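Local coordinates for Ketoacyl_synth_N domain-containing protein (Photorhabdus luminescens subsp. laumondii, PDB 6SMO) that probably acts as a ketosynthase-like, thiolase-fold subunit that associates with a ketosynthase chain and contacts a bound polyketone chain, at residues C[246-251]-C[363-368]; C[261-266]-C[294-299]; C[266-271]-C[351-356]; C[281-286]-C[357-362]. All coordinates share one frame; numbering follows the deposited sequence.

Contact 1. Residues C[246-251]-C[363-368]; sequences GFVDYF and VCALSF
G246 to Y250 pair with S367 to V363 as two almost perfectly antiparallel strands, their axes 4.6 Å apart and their directions at 178°. V248 and A365 form a hydrogen-bonded pair: V248 N gives to A365 O at 2.8 Å, and A365 N returns the bond to V248 O. Y250 and V363 repeat the pattern, with V363 N reaching Y250 O at 2.7 Å. At the other end S367 N binds G246 O.

Side chains alternate between the two faces. F247, D249, C364 and L366 share one face. F247 CG lies anti to the backbone N (chi1 172°), which takes the ring along its own strand. Its CD1 meets L366 CD2 at 3.5 Å, and the two side chains run at a slant to each other. D249 OD1 comes within 3.2 Å of C364 SG. The carboxylate is held from outside the pair: Q164 NE2 bonds OD1, while Y168 OH and S183 OG of the partner ketosynthase chain bond OD2. It is therefore buried but well supplied with donors.

On the opposite face V248 CB and A365 CB lie 4.1 Å apart. V248 CG1 also touches the edge of the Y250 ring in its plane. Y250 stacks on Y264.

Helix 161-175 packs on the face of F247 and L366, and helix 319-329 also touches L366. L268 covers V248 and A365 on the reverse side. Beyond 362-369 the sheet continues into strand 351-356, and F251 makes backbone bonds to the partner chain.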
# COMPACT_ATOMS: atom_id res chain seq x y z
N GLY C 246 -20.64 -13.73 -3.85
CA GLY C 246 -20.64 -13.07 -2.53
C GLY C 246 -19.24 -12.88 -1.96
O GLY C 246 -18.34 -13.67 -2.31
N PHE C 247 -19.08 -11.85 -1.12
CA PHE C 247 -17.83 -11.53 -0.37
C PHE C 247 -18.19 -11.11 1.06
O PHE C 247 -19.14 -10.32 1.24
CB PHE C 247 -17.05 -10.43 -1.09
CG PHE C 247 -15.86 -9.90 -0.32
CD1 PHE C 247 -14.89 -10.76 0.16
CD2 PHE C 247 -15.72 -8.54 -0.07
CE1 PHE C 247 -13.80 -10.28 0.87
CE2 PHE C 247 -14.63 -8.06 0.63
CZ PHE C 247 -13.67 -8.93 1.10
N VAL C 248 -17.44 -11.63 2.04
CA VAL C 248 -17.63 -11.38 3.50
C VAL C 248 -16.30 -10.86 4.06
O VAL C 248 -15.26 -11.49 3.78
CB VAL C 248 -18.11 -12.65 4.21
CG1 VAL C 248 -17.95 -12.57 5.72
CG2 VAL C 248 -19.55 -12.99 3.85
N ASP C 249 -16.34 -9.76 4.83
CA ASP C 249 -15.15 -9.12 5.46
C ASP C 249 -15.58 -8.49 6.79
O ASP C 249 -16.08 -7.35 6.77
CB ASP C 249 -14.52 -8.09 4.51
CG ASP C 249 -13.18 -7.56 4.97
OD1 ASP C 249 -12.57 -8.18 5.87
OD2 ASP C 249 -12.74 -6.53 4.42
N TYR C 250 -15.38 -9.22 7.89
CA TYR C 250 -15.75 -8.80 9.27
C TYR C 250 -14.57 -9.08 10.22
O TYR C 250 -13.56 -9.67 9.79
CB TYR C 250 -17.02 -9.51 9.73
CG TYR C 250 -18.27 -9.06 9.02
CD1 TYR C 250 -19.01 -7.98 9.47
CD2 TYR C 250 -18.71 -9.71 7.88
CE1 TYR C 250 -20.16 -7.55 8.82
CE2 TYR C 250 -19.86 -9.30 7.21
CZ TYR C 250 -20.58 -8.22 7.68
OH TYR C 250 -21.71 -7.81 7.03
N PHE C 251 -14.71 -8.64 11.47
CA PHE C 251 -13.71 -8.77 12.56
C PHE C 251 -14.41 -9.26 13.84
O PHE C 251 -15.62 -9.01 13.99
CB PHE C 251 -13.00 -7.44 12.79
CG PHE C 251 -11.72 -7.54 13.59
CD1 PHE C 251 -10.53 -7.92 12.98
CD2 PHE C 251 -11.71 -7.26 14.95
CE1 PHE C 251 -9.36 -8.02 13.71
CE2 PHE C 251 -10.54 -7.36 15.68
CZ PHE C 251 -9.36 -7.74 15.06
N VAL C 363 -12.52 -12.17 10.02
CA VAL C 363 -13.40 -13.22 9.42
C VAL C 363 -13.69 -12.82 7.97
O VAL C 363 -14.51 -11.90 7.76
CB VAL C 363 -14.70 -13.43 10.21
CG1 VAL C 363 -15.65 -14.39 9.51
CG2 VAL C 363 -14.44 -13.90 11.63
N CYS C 364 -13.02 -13.47 7.01
CA CYS C 364 -13.14 -13.21 5.55
C CYS C 364 -13.59 -14.49 4.84
O CYS C 364 -13.12 -15.58 5.23
CB CYS C 364 -11.82 -12.71 4.98
SG CYS C 364 -11.27 -11.15 5.71
N ALA C 365 -14.46 -14.37 3.84
CA ALA C 365 -14.98 -15.50 3.04
C ALA C 365 -15.40 -15.01 1.64
O ALA C 365 -15.92 -13.89 1.53
CB ALA C 365 -16.14 -16.16 3.75
N LEU C 366 -15.16 -15.85 0.62
CA LEU C 366 -15.54 -15.62 -0.80
C LEU C 366 -16.47 -16.75 -1.26
O LEU C 366 -16.28 -17.89 -0.80
CB LEU C 366 -14.27 -15.56 -1.65
CG LEU C 366 -13.45 -14.27 -1.55
CD1 LEU C 366 -12.03 -14.49 -2.04
CD2 LEU C 366 -14.12 -13.15 -2.33
N SER C 367 -17.43 -16.42 -2.13
CA SER C 367 -18.42 -17.36 -2.70
C SER C 367 -18.27 -17.41 -4.23
O SER C 367 -18.39 -16.34 -4.86
CB SER C 367 -19.82 -16.98 -2.31
OG SER C 367 -20.78 -17.84 -2.91
N PHE C 368 -18.01 -18.60 -4.78
CA PHE C 368 -17.89 -18.87 -6.24
C PHE C 368 -18.96 -19.88 -6.65
O PHE C 368 -19.12 -20.90 -5.95
CB PHE C 368 -16.48 -19.37 -6.58
CG PHE C 368 -15.39 -18.37 -6.31
CD1 PHE C 368 -15.03 -17.43 -7.27
CD2 PHE C 368 -14.72 -18.35 -5.10
CE1 PHE C 368 -14.03 -16.50 -7.02
CE2 PHE C 368 -13.71 -17.43 -4.85
CZ PHE C 368 -13.37 -16.51 -5.81

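Contact 2. Residues C[261-266]-C[294-299]; sequences TLEYTA and FSNKEI
E263 O is approached by two donors, both through weak bonds. K297 NZ reaches it at 3.1 Å from the other segment, and A266 N reaches it from within its own helical turn. The lysine gets there by folding back: its chain bends at chi2 (-73°) and again at chi4 (77°), which brings NZ to the backbone carbonyl of E263. The ammonium also lies 3.7 Å from E263 CB. Its distance to E263 OE1 is 4.3 Å, too long for a salt bridge, though the opposite charges should still attract. E267 OE1 is a second, long and weak ionic partner of the same nitrogen.

The carboxylate of E263 faces N296 loosely. OE2 is 3.6 Å from N296 ND2, and the carboxylate and amide planes are steeply inclined, 74° apart.

Deeper in, A266 is the apolar centre. Its CB sits at the edge of the F294 ring, near the ring plane and 3.7 Å from CD1. K297 CG touches the same methyl at 4.0 Å, and I299 CG1 approaches it at 4.4 Å. The F294 ring also meets F277 edge-to-face.

The 294-299 segment closes helix 286-296. E298 has positive phi and two bonds run back into the last turn, one of them I299 N to F294 O at 2.8 Å. This Schellman motif ends the helix of a beta-alpha-beta crossover between the parallel strands 275-278 and 302-304.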
# COMPACT_ATOMS: atom_id res chain seq x y z
N THR C 261 -20.13 -13.95 14.10
CA THR C 261 -19.53 -13.50 12.81
C THR C 261 -19.58 -14.65 11.79
O THR C 261 -19.73 -14.35 10.58
CB THR C 261 -18.10 -12.99 12.99
OG1 THR C 261 -18.07 -12.14 14.14
CG2 THR C 261 -17.59 -12.22 11.79
N LEU C 262 -19.45 -15.90 12.24
CA LEU C 262 -19.43 -17.11 11.37
C LEU C 262 -20.79 -17.30 10.69
O LEU C 262 -20.82 -17.95 9.62
CB LEU C 262 -19.07 -18.34 12.21
CG LEU C 262 -17.61 -18.42 12.67
CD1 LEU C 262 -17.45 -19.46 13.78
CD2 LEU C 262 -16.69 -18.74 11.51
N GLU C 263 -21.87 -16.77 11.27
CA GLU C 263 -23.25 -16.86 10.72
C GLU C 263 -23.37 -16.04 9.43
O GLU C 263 -24.27 -16.36 8.62
CB GLU C 263 -24.28 -16.39 11.75
CG GLU C 263 -24.44 -17.34 12.92
CD GLU C 263 -25.64 -17.07 13.82
OE1 GLU C 263 -26.26 -15.99 13.67
OE2 GLU C 263 -25.96 -17.94 14.65
N TYR C 264 -22.52 -15.03 9.23
CA TYR C 264 -22.46 -14.20 8.00
C TYR C 264 -21.84 -15.02 6.86
O TYR C 264 -22.19 -14.76 5.69
CB TYR C 264 -21.69 -12.90 8.24
CG TYR C 264 -22.47 -11.86 9.01
CD1 TYR C 264 -23.31 -10.97 8.36
CD2 TYR C 264 -22.36 -11.76 10.39
CE1 TYR C 264 -24.03 -10.02 9.06
CE2 TYR C 264 -23.08 -10.81 11.10
CZ TYR C 264 -23.91 -9.94 10.44
OH TYR C 264 -24.62 -9.00 11.13
N THR C 265 -20.95 -15.97 7.18
CA THR C 265 -20.36 -16.94 6.21
C THR C 265 -21.45 -17.94 5.76
O THR C 265 -21.40 -18.36 4.60
CB THR C 265 -19.15 -17.67 6.79
OG1 THR C 265 -18.30 -16.71 7.43
CG2 THR C 265 -18.36 -18.42 5.74
N ALA C 266 -22.37 -18.29 6.67
CA ALA C 266 -23.49 -19.23 6.42
C ALA C 266 -24.51 -18.60 5.47
O ALA C 266 -25.20 -19.37 4.77
CB ALA C 266 -24.12 -19.63 7.73
N PHE C 294 -23.41 -23.25 11.26
CA PHE C 294 -24.17 -23.86 10.14
C PHE C 294 -25.38 -24.62 10.68
O PHE C 294 -26.44 -24.59 10.02
CB PHE C 294 -23.28 -24.79 9.31
CG PHE C 294 -22.18 -24.12 8.52
CD1 PHE C 294 -22.36 -22.86 7.96
CD2 PHE C 294 -20.96 -24.76 8.32
CE1 PHE C 294 -21.34 -22.26 7.23
CE2 PHE C 294 -19.95 -24.15 7.59
CZ PHE C 294 -20.14 -22.90 7.05
N SER C 295 -25.23 -25.27 11.84
CA SER C 295 -26.30 -26.02 12.55
C SER C 295 -27.45 -25.08 12.92
O SER C 295 -28.62 -25.49 12.81
CB SER C 295 -25.76 -26.74 13.76
OG SER C 295 -26.73 -27.62 14.30
N ASN C 296 -27.12 -23.85 13.34
CA ASN C 296 -28.09 -22.79 13.74
C ASN C 296 -28.89 -22.33 12.51
O ASN C 296 -30.11 -22.10 12.66
CB ASN C 296 -27.40 -21.61 14.41
CG ASN C 296 -26.75 -21.96 15.74
OD1 ASN C 296 -27.24 -22.82 16.46
ND2 ASN C 296 -25.66 -21.29 16.06
N LYS C 297 -28.23 -22.19 11.36
CA LYS C 297 -28.81 -21.64 10.10
C LYS C 297 -29.34 -22.78 9.21
O LYS C 297 -29.77 -22.47 8.07
CB LYS C 297 -27.76 -20.81 9.35
CG LYS C 297 -27.44 -19.46 9.97
CD LYS C 297 -28.54 -18.43 9.77
CE LYS C 297 -28.21 -17.08 10.37
NZ LYS C 297 -27.25 -16.33 9.52
N GLU C 298 -29.32 -24.03 9.69
CA GLU C 298 -29.80 -25.23 8.97
C GLU C 298 -29.07 -25.35 7.62
O GLU C 298 -29.75 -25.43 6.58
CB GLU C 298 -31.32 -25.18 8.79
CG GLU C 298 -32.10 -25.56 10.04
CD GLU C 298 -32.33 -27.05 10.22
OE1 GLU C 298 -33.44 -27.42 10.67
OE2 GLU C 298 -31.42 -27.83 9.91
N ILE C 299 -27.74 -25.34 7.65
CA ILE C 299 -26.85 -25.54 6.46
C ILE C 299 -26.18 -26.91 6.60
O ILE C 299 -25.64 -27.20 7.68
CB ILE C 299 -25.82 -24.40 6.33
CG1 ILE C 299 -26.48 -23.02 6.35
CG2 ILE C 299 -24.96 -24.59 5.09
CD1 ILE C 299 -27.46 -22.77 5.23

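Contact 3. Residues C[266-271]-C[351-356]; sequences AELFNH and QIIIQR
I353 CD1 sits over the middle of one face of the F269 ring. The methyl is 3.3 Å from the ring centroid and 8° off its normal, a CH-pi contact. Residues 267-269, with helical backbone angles but without the regular bonds, pack on strand 351-356 of the mixed sheet of this thiolase-type fold.

L268 is the second apolar partner. I353 CG2 meets L268 CD1 at 4.0 Å. I353 CD1, besides lying over the ring, also touches L268 CB. The first torsion of I353 (chi1 -65°) sets CG1 anti to the carbonyl carbon, beside the backbone N, and the extended chi2 carries CD1 on over the ring.

One polar bond joins the segments. Q351 NE2 gives a weak, bent bond to L268 O at 3.3 Å, with an N-H...O angle of 129°. The glutamine chain is extended, so its amide spans the distance from the strand to the turn.

The next shell packs round these groups. F269 lies against A275 and F277 of strand 275-278, and its ring meets F294 edge-to-face. I353 also touches S367. The strand itself is bonded through its backbone on both sides, to V276 and I278 and to L366 and F368. The amide of Q351 bridges to the adjoining strand as well: the NE2 that gives to L268 O also makes a weak bond to S367 OG.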
# COMPACT_ATOMS: atom_id res chain seq x y z
N ALA C 266 -22.37 -18.29 6.67
CA ALA C 266 -23.49 -19.23 6.42
C ALA C 266 -24.51 -18.60 5.47
O ALA C 266 -25.20 -19.37 4.77
CB ALA C 266 -24.12 -19.63 7.73
N GLU C 267 -24.61 -17.27 5.44
CA GLU C 267 -25.54 -16.51 4.56
C GLU C 267 -25.12 -16.64 3.09
O GLU C 267 -26.00 -16.54 2.22
CB GLU C 267 -25.61 -15.04 4.97
CG GLU C 267 -26.66 -14.75 6.03
CD GLU C 267 -26.64 -13.34 6.60
OE1 GLU C 267 -27.16 -13.15 7.72
OE2 GLU C 267 -26.11 -12.44 5.92
N LEU C 268 -23.82 -16.86 2.82
CA LEU C 268 -23.25 -16.99 1.45
C LEU C 268 -23.86 -18.20 0.73
O LEU C 268 -23.98 -18.15 -0.51
CB LEU C 268 -21.73 -17.11 1.52
CG LEU C 268 -20.95 -15.83 1.80
CD1 LEU C 268 -19.46 -16.12 1.90
CD2 LEU C 268 -21.20 -14.77 0.73
N PHE C 269 -24.21 -19.26 1.48
CA PHE C 269 -24.69 -20.56 0.95
C PHE C 269 -26.04 -20.40 0.23
O PHE C 269 -26.25 -21.11 -0.77
CB PHE C 269 -24.80 -21.60 2.07
CG PHE C 269 -23.49 -22.26 2.43
CD1 PHE C 269 -22.67 -21.73 3.42
CD2 PHE C 269 -23.06 -23.40 1.77
CE1 PHE C 269 -21.46 -22.34 3.74
CE2 PHE C 269 -21.86 -24.01 2.09
CZ PHE C 269 -21.06 -23.47 3.08
N ASN C 270 -26.90 -19.49 0.71
CA ASN C 270 -28.29 -19.29 0.21
C ASN C 270 -29.08 -20.60 0.39
O ASN C 270 -29.90 -20.93 -0.49
CB ASN C 270 -28.31 -18.78 -1.24
CG ASN C 270 -28.27 -17.27 -1.34
OD1 ASN C 270 -27.52 -16.62 -0.61
ND2 ASN C 270 -29.06 -16.71 -2.24
N HIS C 271 -28.83 -21.31 1.49
CA HIS C 271 -29.48 -22.60 1.88
C HIS C 271 -29.24 -23.67 0.81
O HIS C 271 -30.12 -24.53 0.64
CB HIS C 271 -30.98 -22.38 2.14
CG HIS C 271 -31.28 -21.33 3.15
ND1 HIS C 271 -31.83 -20.11 2.81
CD2 HIS C 271 -31.12 -21.31 4.50
CE1 HIS C 271 -32.00 -19.38 3.90
NE2 HIS C 271 -31.57 -20.10 4.95
N GLN C 351 -21.50 -24.65 -6.25
CA GLN C 351 -21.03 -23.49 -5.44
C GLN C 351 -19.93 -23.95 -4.48
O GLN C 351 -20.16 -24.93 -3.75
CB GLN C 351 -22.20 -22.87 -4.67
CG GLN C 351 -21.86 -21.54 -4.01
CD GLN C 351 -23.04 -20.91 -3.31
OE1 GLN C 351 -23.87 -21.60 -2.72
NE2 GLN C 351 -23.11 -19.59 -3.36
N ILE C 352 -18.79 -23.26 -4.48
CA ILE C 352 -17.68 -23.45 -3.50
C ILE C 352 -17.49 -22.15 -2.71
O ILE C 352 -17.30 -21.10 -3.35
CB ILE C 352 -16.38 -23.90 -4.20
CG1 ILE C 352 -16.57 -25.22 -4.95
CG2 ILE C 352 -15.23 -23.98 -3.20
CD1 ILE C 352 -15.41 -25.59 -5.85
N ILE C 353 -17.56 -22.23 -1.38
CA ILE C 353 -17.38 -21.09 -0.44
C ILE C 353 -16.10 -21.33 0.37
O ILE C 353 -16.00 -22.38 1.03
CB ILE C 353 -18.62 -20.93 0.47
CG1 ILE C 353 -19.85 -20.53 -0.35
CG2 ILE C 353 -18.36 -19.93 1.59
CD1 ILE C 353 -21.17 -20.90 0.29
N ILE C 354 -15.16 -20.39 0.29
CA ILE C 354 -13.82 -20.45 0.96
C ILE C 354 -13.82 -19.47 2.13
O ILE C 354 -14.28 -18.33 1.94
CB ILE C 354 -12.70 -20.14 -0.05
CG1 ILE C 354 -12.81 -21.01 -1.31
CG2 ILE C 354 -11.33 -20.27 0.60
CD1 ILE C 354 -12.42 -20.30 -2.58
N GLN C 355 -13.31 -19.90 3.29
CA GLN C 355 -13.19 -19.06 4.52
C GLN C 355 -11.72 -18.97 4.93
O GLN C 355 -11.00 -19.99 4.82
CB GLN C 355 -14.03 -19.65 5.65
CG GLN C 355 -14.23 -18.68 6.81
CD GLN C 355 -15.03 -19.28 7.94
OE1 GLN C 355 -16.08 -18.77 8.33
NE2 GLN C 355 -14.53 -20.38 8.49
N ARG C 356 -11.30 -17.79 5.38
CA ARG C 356 -9.98 -17.53 6.02
C ARG C 356 -10.18 -16.54 7.17
O ARG C 356 -11.15 -15.75 7.11
CB ARG C 356 -8.98 -16.97 5.01
CG ARG C 356 -8.18 -18.04 4.27
CD ARG C 356 -6.69 -17.75 4.32
NE ARG C 356 -6.16 -17.89 5.67
CZ ARG C 356 -4.95 -17.50 6.07
NH1 ARG C 356 -4.58 -17.68 7.33
NH2 ARG C 356 -4.12 -16.91 5.22

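Contact 4. Residues C[281-286]-C[357-362]; sequences GIYDDE and FSNQGH
The hydrogen bond between the two loops runs from Y283 OH to N359 OD1, 3.2 Å long. The hydroxyl lies in the carbonyl plane and uses a lone pair of OD1, with a C=O...donor angle of 110°. N359 CG is anti to its own nitrogen (chi1 -168°), and this swings the amide out to the tyrosine. K213 NZ makes a weak bond to the same hydroxyl.

In the aromatic and apolar contacts F357 CE1 meets Y283 CD2 at 3.7 Å, where the two side chains slide past each other in opposite senses. I282 CG2 covers part of one Y283 face.

The carboxylate of E286 lies against the F357 ring obliquely, CD 3.4 Å from CZ, the planes 68° apart.

Hydrogen bonds within each segment, and to D280, fix the E286 carboxylate and the turn that follows S358. E286 OE1 takes G281 N at 2.8 Å on its syn lone pair, and OE2 takes D280 N. In the other loop S358 OG gathers G361 N, H362 N at 3.0 Å and H362 ND1 at 2.8 Å. The bond from G361 N makes an ST motif.

Loop 357-362 joins strands 351-356 and 362-369, and is probably the counterpart of the glycine-rich loop there in ketosynthases. Loop 281-286 links strand 275-278 to helix 286-296. F210 stacks on F357, and H362 NE2 bonds V184 O of the partner ketosynthase chain.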
# COMPACT_ATOMS: atom_id res chain seq x y z
N GLY C 281 -8.06 -23.82 8.12
CA GLY C 281 -7.23 -25.01 8.40
C GLY C 281 -5.96 -24.68 9.16
O GLY C 281 -5.05 -25.54 9.17
N ILE C 282 -5.89 -23.50 9.79
CA ILE C 282 -4.73 -23.06 10.63
C ILE C 282 -4.95 -23.53 12.07
O ILE C 282 -4.03 -24.15 12.63
CB ILE C 282 -4.54 -21.53 10.55
CG1 ILE C 282 -4.31 -21.04 9.11
CG2 ILE C 282 -3.43 -21.07 11.48
CD1 ILE C 282 -3.02 -21.52 8.48
N TYR C 283 -6.13 -23.23 12.63
CA TYR C 283 -6.46 -23.40 14.08
C TYR C 283 -7.34 -24.64 14.28
O TYR C 283 -8.09 -25.02 13.36
CB TYR C 283 -7.11 -22.12 14.61
CG TYR C 283 -6.27 -20.89 14.43
CD1 TYR C 283 -5.27 -20.55 15.33
CD2 TYR C 283 -6.44 -20.06 13.33
CE1 TYR C 283 -4.49 -19.43 15.16
CE2 TYR C 283 -5.66 -18.93 13.14
CZ TYR C 283 -4.68 -18.61 14.06
OH TYR C 283 -3.91 -17.50 13.89
N ASP C 284 -7.25 -25.23 15.48
CA ASP C 284 -7.87 -26.53 15.85
C ASP C 284 -9.39 -26.39 15.98
O ASP C 284 -10.10 -27.30 15.51
CB ASP C 284 -7.28 -27.06 17.16
CG ASP C 284 -5.79 -27.38 17.11
OD1 ASP C 284 -5.12 -26.88 16.17
OD2 ASP C 284 -5.31 -28.11 18.00
N ASP C 285 -9.86 -25.30 16.60
CA ASP C 285 -11.26 -25.13 17.07
C ASP C 285 -12.20 -24.75 15.92
O ASP C 285 -13.42 -24.75 16.16
CB ASP C 285 -11.34 -24.10 18.19
CG ASP C 285 -10.57 -24.48 19.45
OD1 ASP C 285 -10.46 -25.69 19.73
OD2 ASP C 285 -10.08 -23.56 20.14
N GLU C 286 -11.67 -24.44 14.73
CA GLU C 286 -12.44 -23.95 13.56
C GLU C 286 -13.63 -24.88 13.27
O GLU C 286 -14.76 -24.36 13.17
CB GLU C 286 -11.54 -23.86 12.32
CG GLU C 286 -12.29 -23.43 11.06
CD GLU C 286 -11.41 -23.11 9.87
OE1 GLU C 286 -10.26 -23.60 9.83
OE2 GLU C 286 -11.87 -22.38 8.97
N PHE C 357 -9.31 -16.58 8.18
CA PHE C 357 -9.28 -15.60 9.30
C PHE C 357 -7.87 -15.49 9.87
O PHE C 357 -7.06 -16.43 9.71
CB PHE C 357 -10.33 -15.94 10.36
CG PHE C 357 -10.50 -17.40 10.71
CD1 PHE C 357 -9.64 -18.03 11.60
CD2 PHE C 357 -11.56 -18.13 10.19
CE1 PHE C 357 -9.82 -19.36 11.94
CE2 PHE C 357 -11.74 -19.46 10.53
CZ PHE C 357 -10.87 -20.07 11.40
N SER C 358 -7.59 -14.35 10.51
CA SER C 358 -6.25 -13.93 11.00
C SER C 358 -6.08 -14.29 12.48
O SER C 358 -7.05 -14.77 13.09
CB SER C 358 -6.05 -12.45 10.78
OG SER C 358 -6.87 -11.70 11.66
N ASN C 359 -4.88 -14.04 13.02
CA ASN C 359 -4.53 -14.26 14.44
C ASN C 359 -5.24 -13.21 15.31
O ASN C 359 -5.72 -13.59 16.40
CB ASN C 359 -3.01 -14.20 14.65
CG ASN C 359 -2.58 -14.70 16.01
OD1 ASN C 359 -2.56 -15.91 16.26
ND2 ASN C 359 -2.22 -13.79 16.90
N GLN C 360 -5.30 -11.96 14.84
CA GLN C 360 -5.87 -10.80 15.59
C GLN C 360 -7.40 -10.93 15.67
O GLN C 360 -7.98 -10.36 16.62
CB GLN C 360 -5.45 -9.49 14.94
CG GLN C 360 -3.97 -9.17 15.11
CD GLN C 360 -3.61 -8.84 16.53
OE1 GLN C 360 -2.88 -9.57 17.20
NE2 GLN C 360 -4.14 -7.73 17.03
N GLY C 361 -8.03 -11.61 14.70
CA GLY C 361 -9.44 -12.04 14.78
C GLY C 361 -10.29 -11.53 13.63
O GLY C 361 -11.45 -11.14 13.90
N HIS C 362 -9.78 -11.55 12.40
CA HIS C 362 -10.56 -11.25 11.16
C HIS C 362 -11.52 -12.41 10.87
O HIS C 362 -11.33 -13.49 11.45
CB HIS C 362 -9.63 -10.99 9.96
CG HIS C 362 -9.05 -9.61 9.93
ND1 HIS C 362 -7.91 -9.28 10.62
CD2 HIS C 362 -9.45 -8.49 9.29
CE1 HIS C 362 -7.63 -8.01 10.41
NE2 HIS C 362 -8.56 -7.51 9.60

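How the contacts relate
The contacts lie on and beside the part of the mixed sheet formed by strands 242-251, 362-369 and 351-356. Contact 1 joins the first two and closes a loop of the chain that contains the other three contacts. Contact 3 lies closest to it, with centres about 8 Å apart, because strand 351-356 is the next strand in the sheet. Contact 2 shares A266 with contact 3, their centres about 9 Å apart, and extends the layer to the end of helix 286-296. Contact 4 sits about 14 Å from contact 1, centre to centre. Contacts 2, 3 and 4 interleave along the chain. Contacts 1, 2 and 4 reach the partner ketosynthase chain; contact 3 does not.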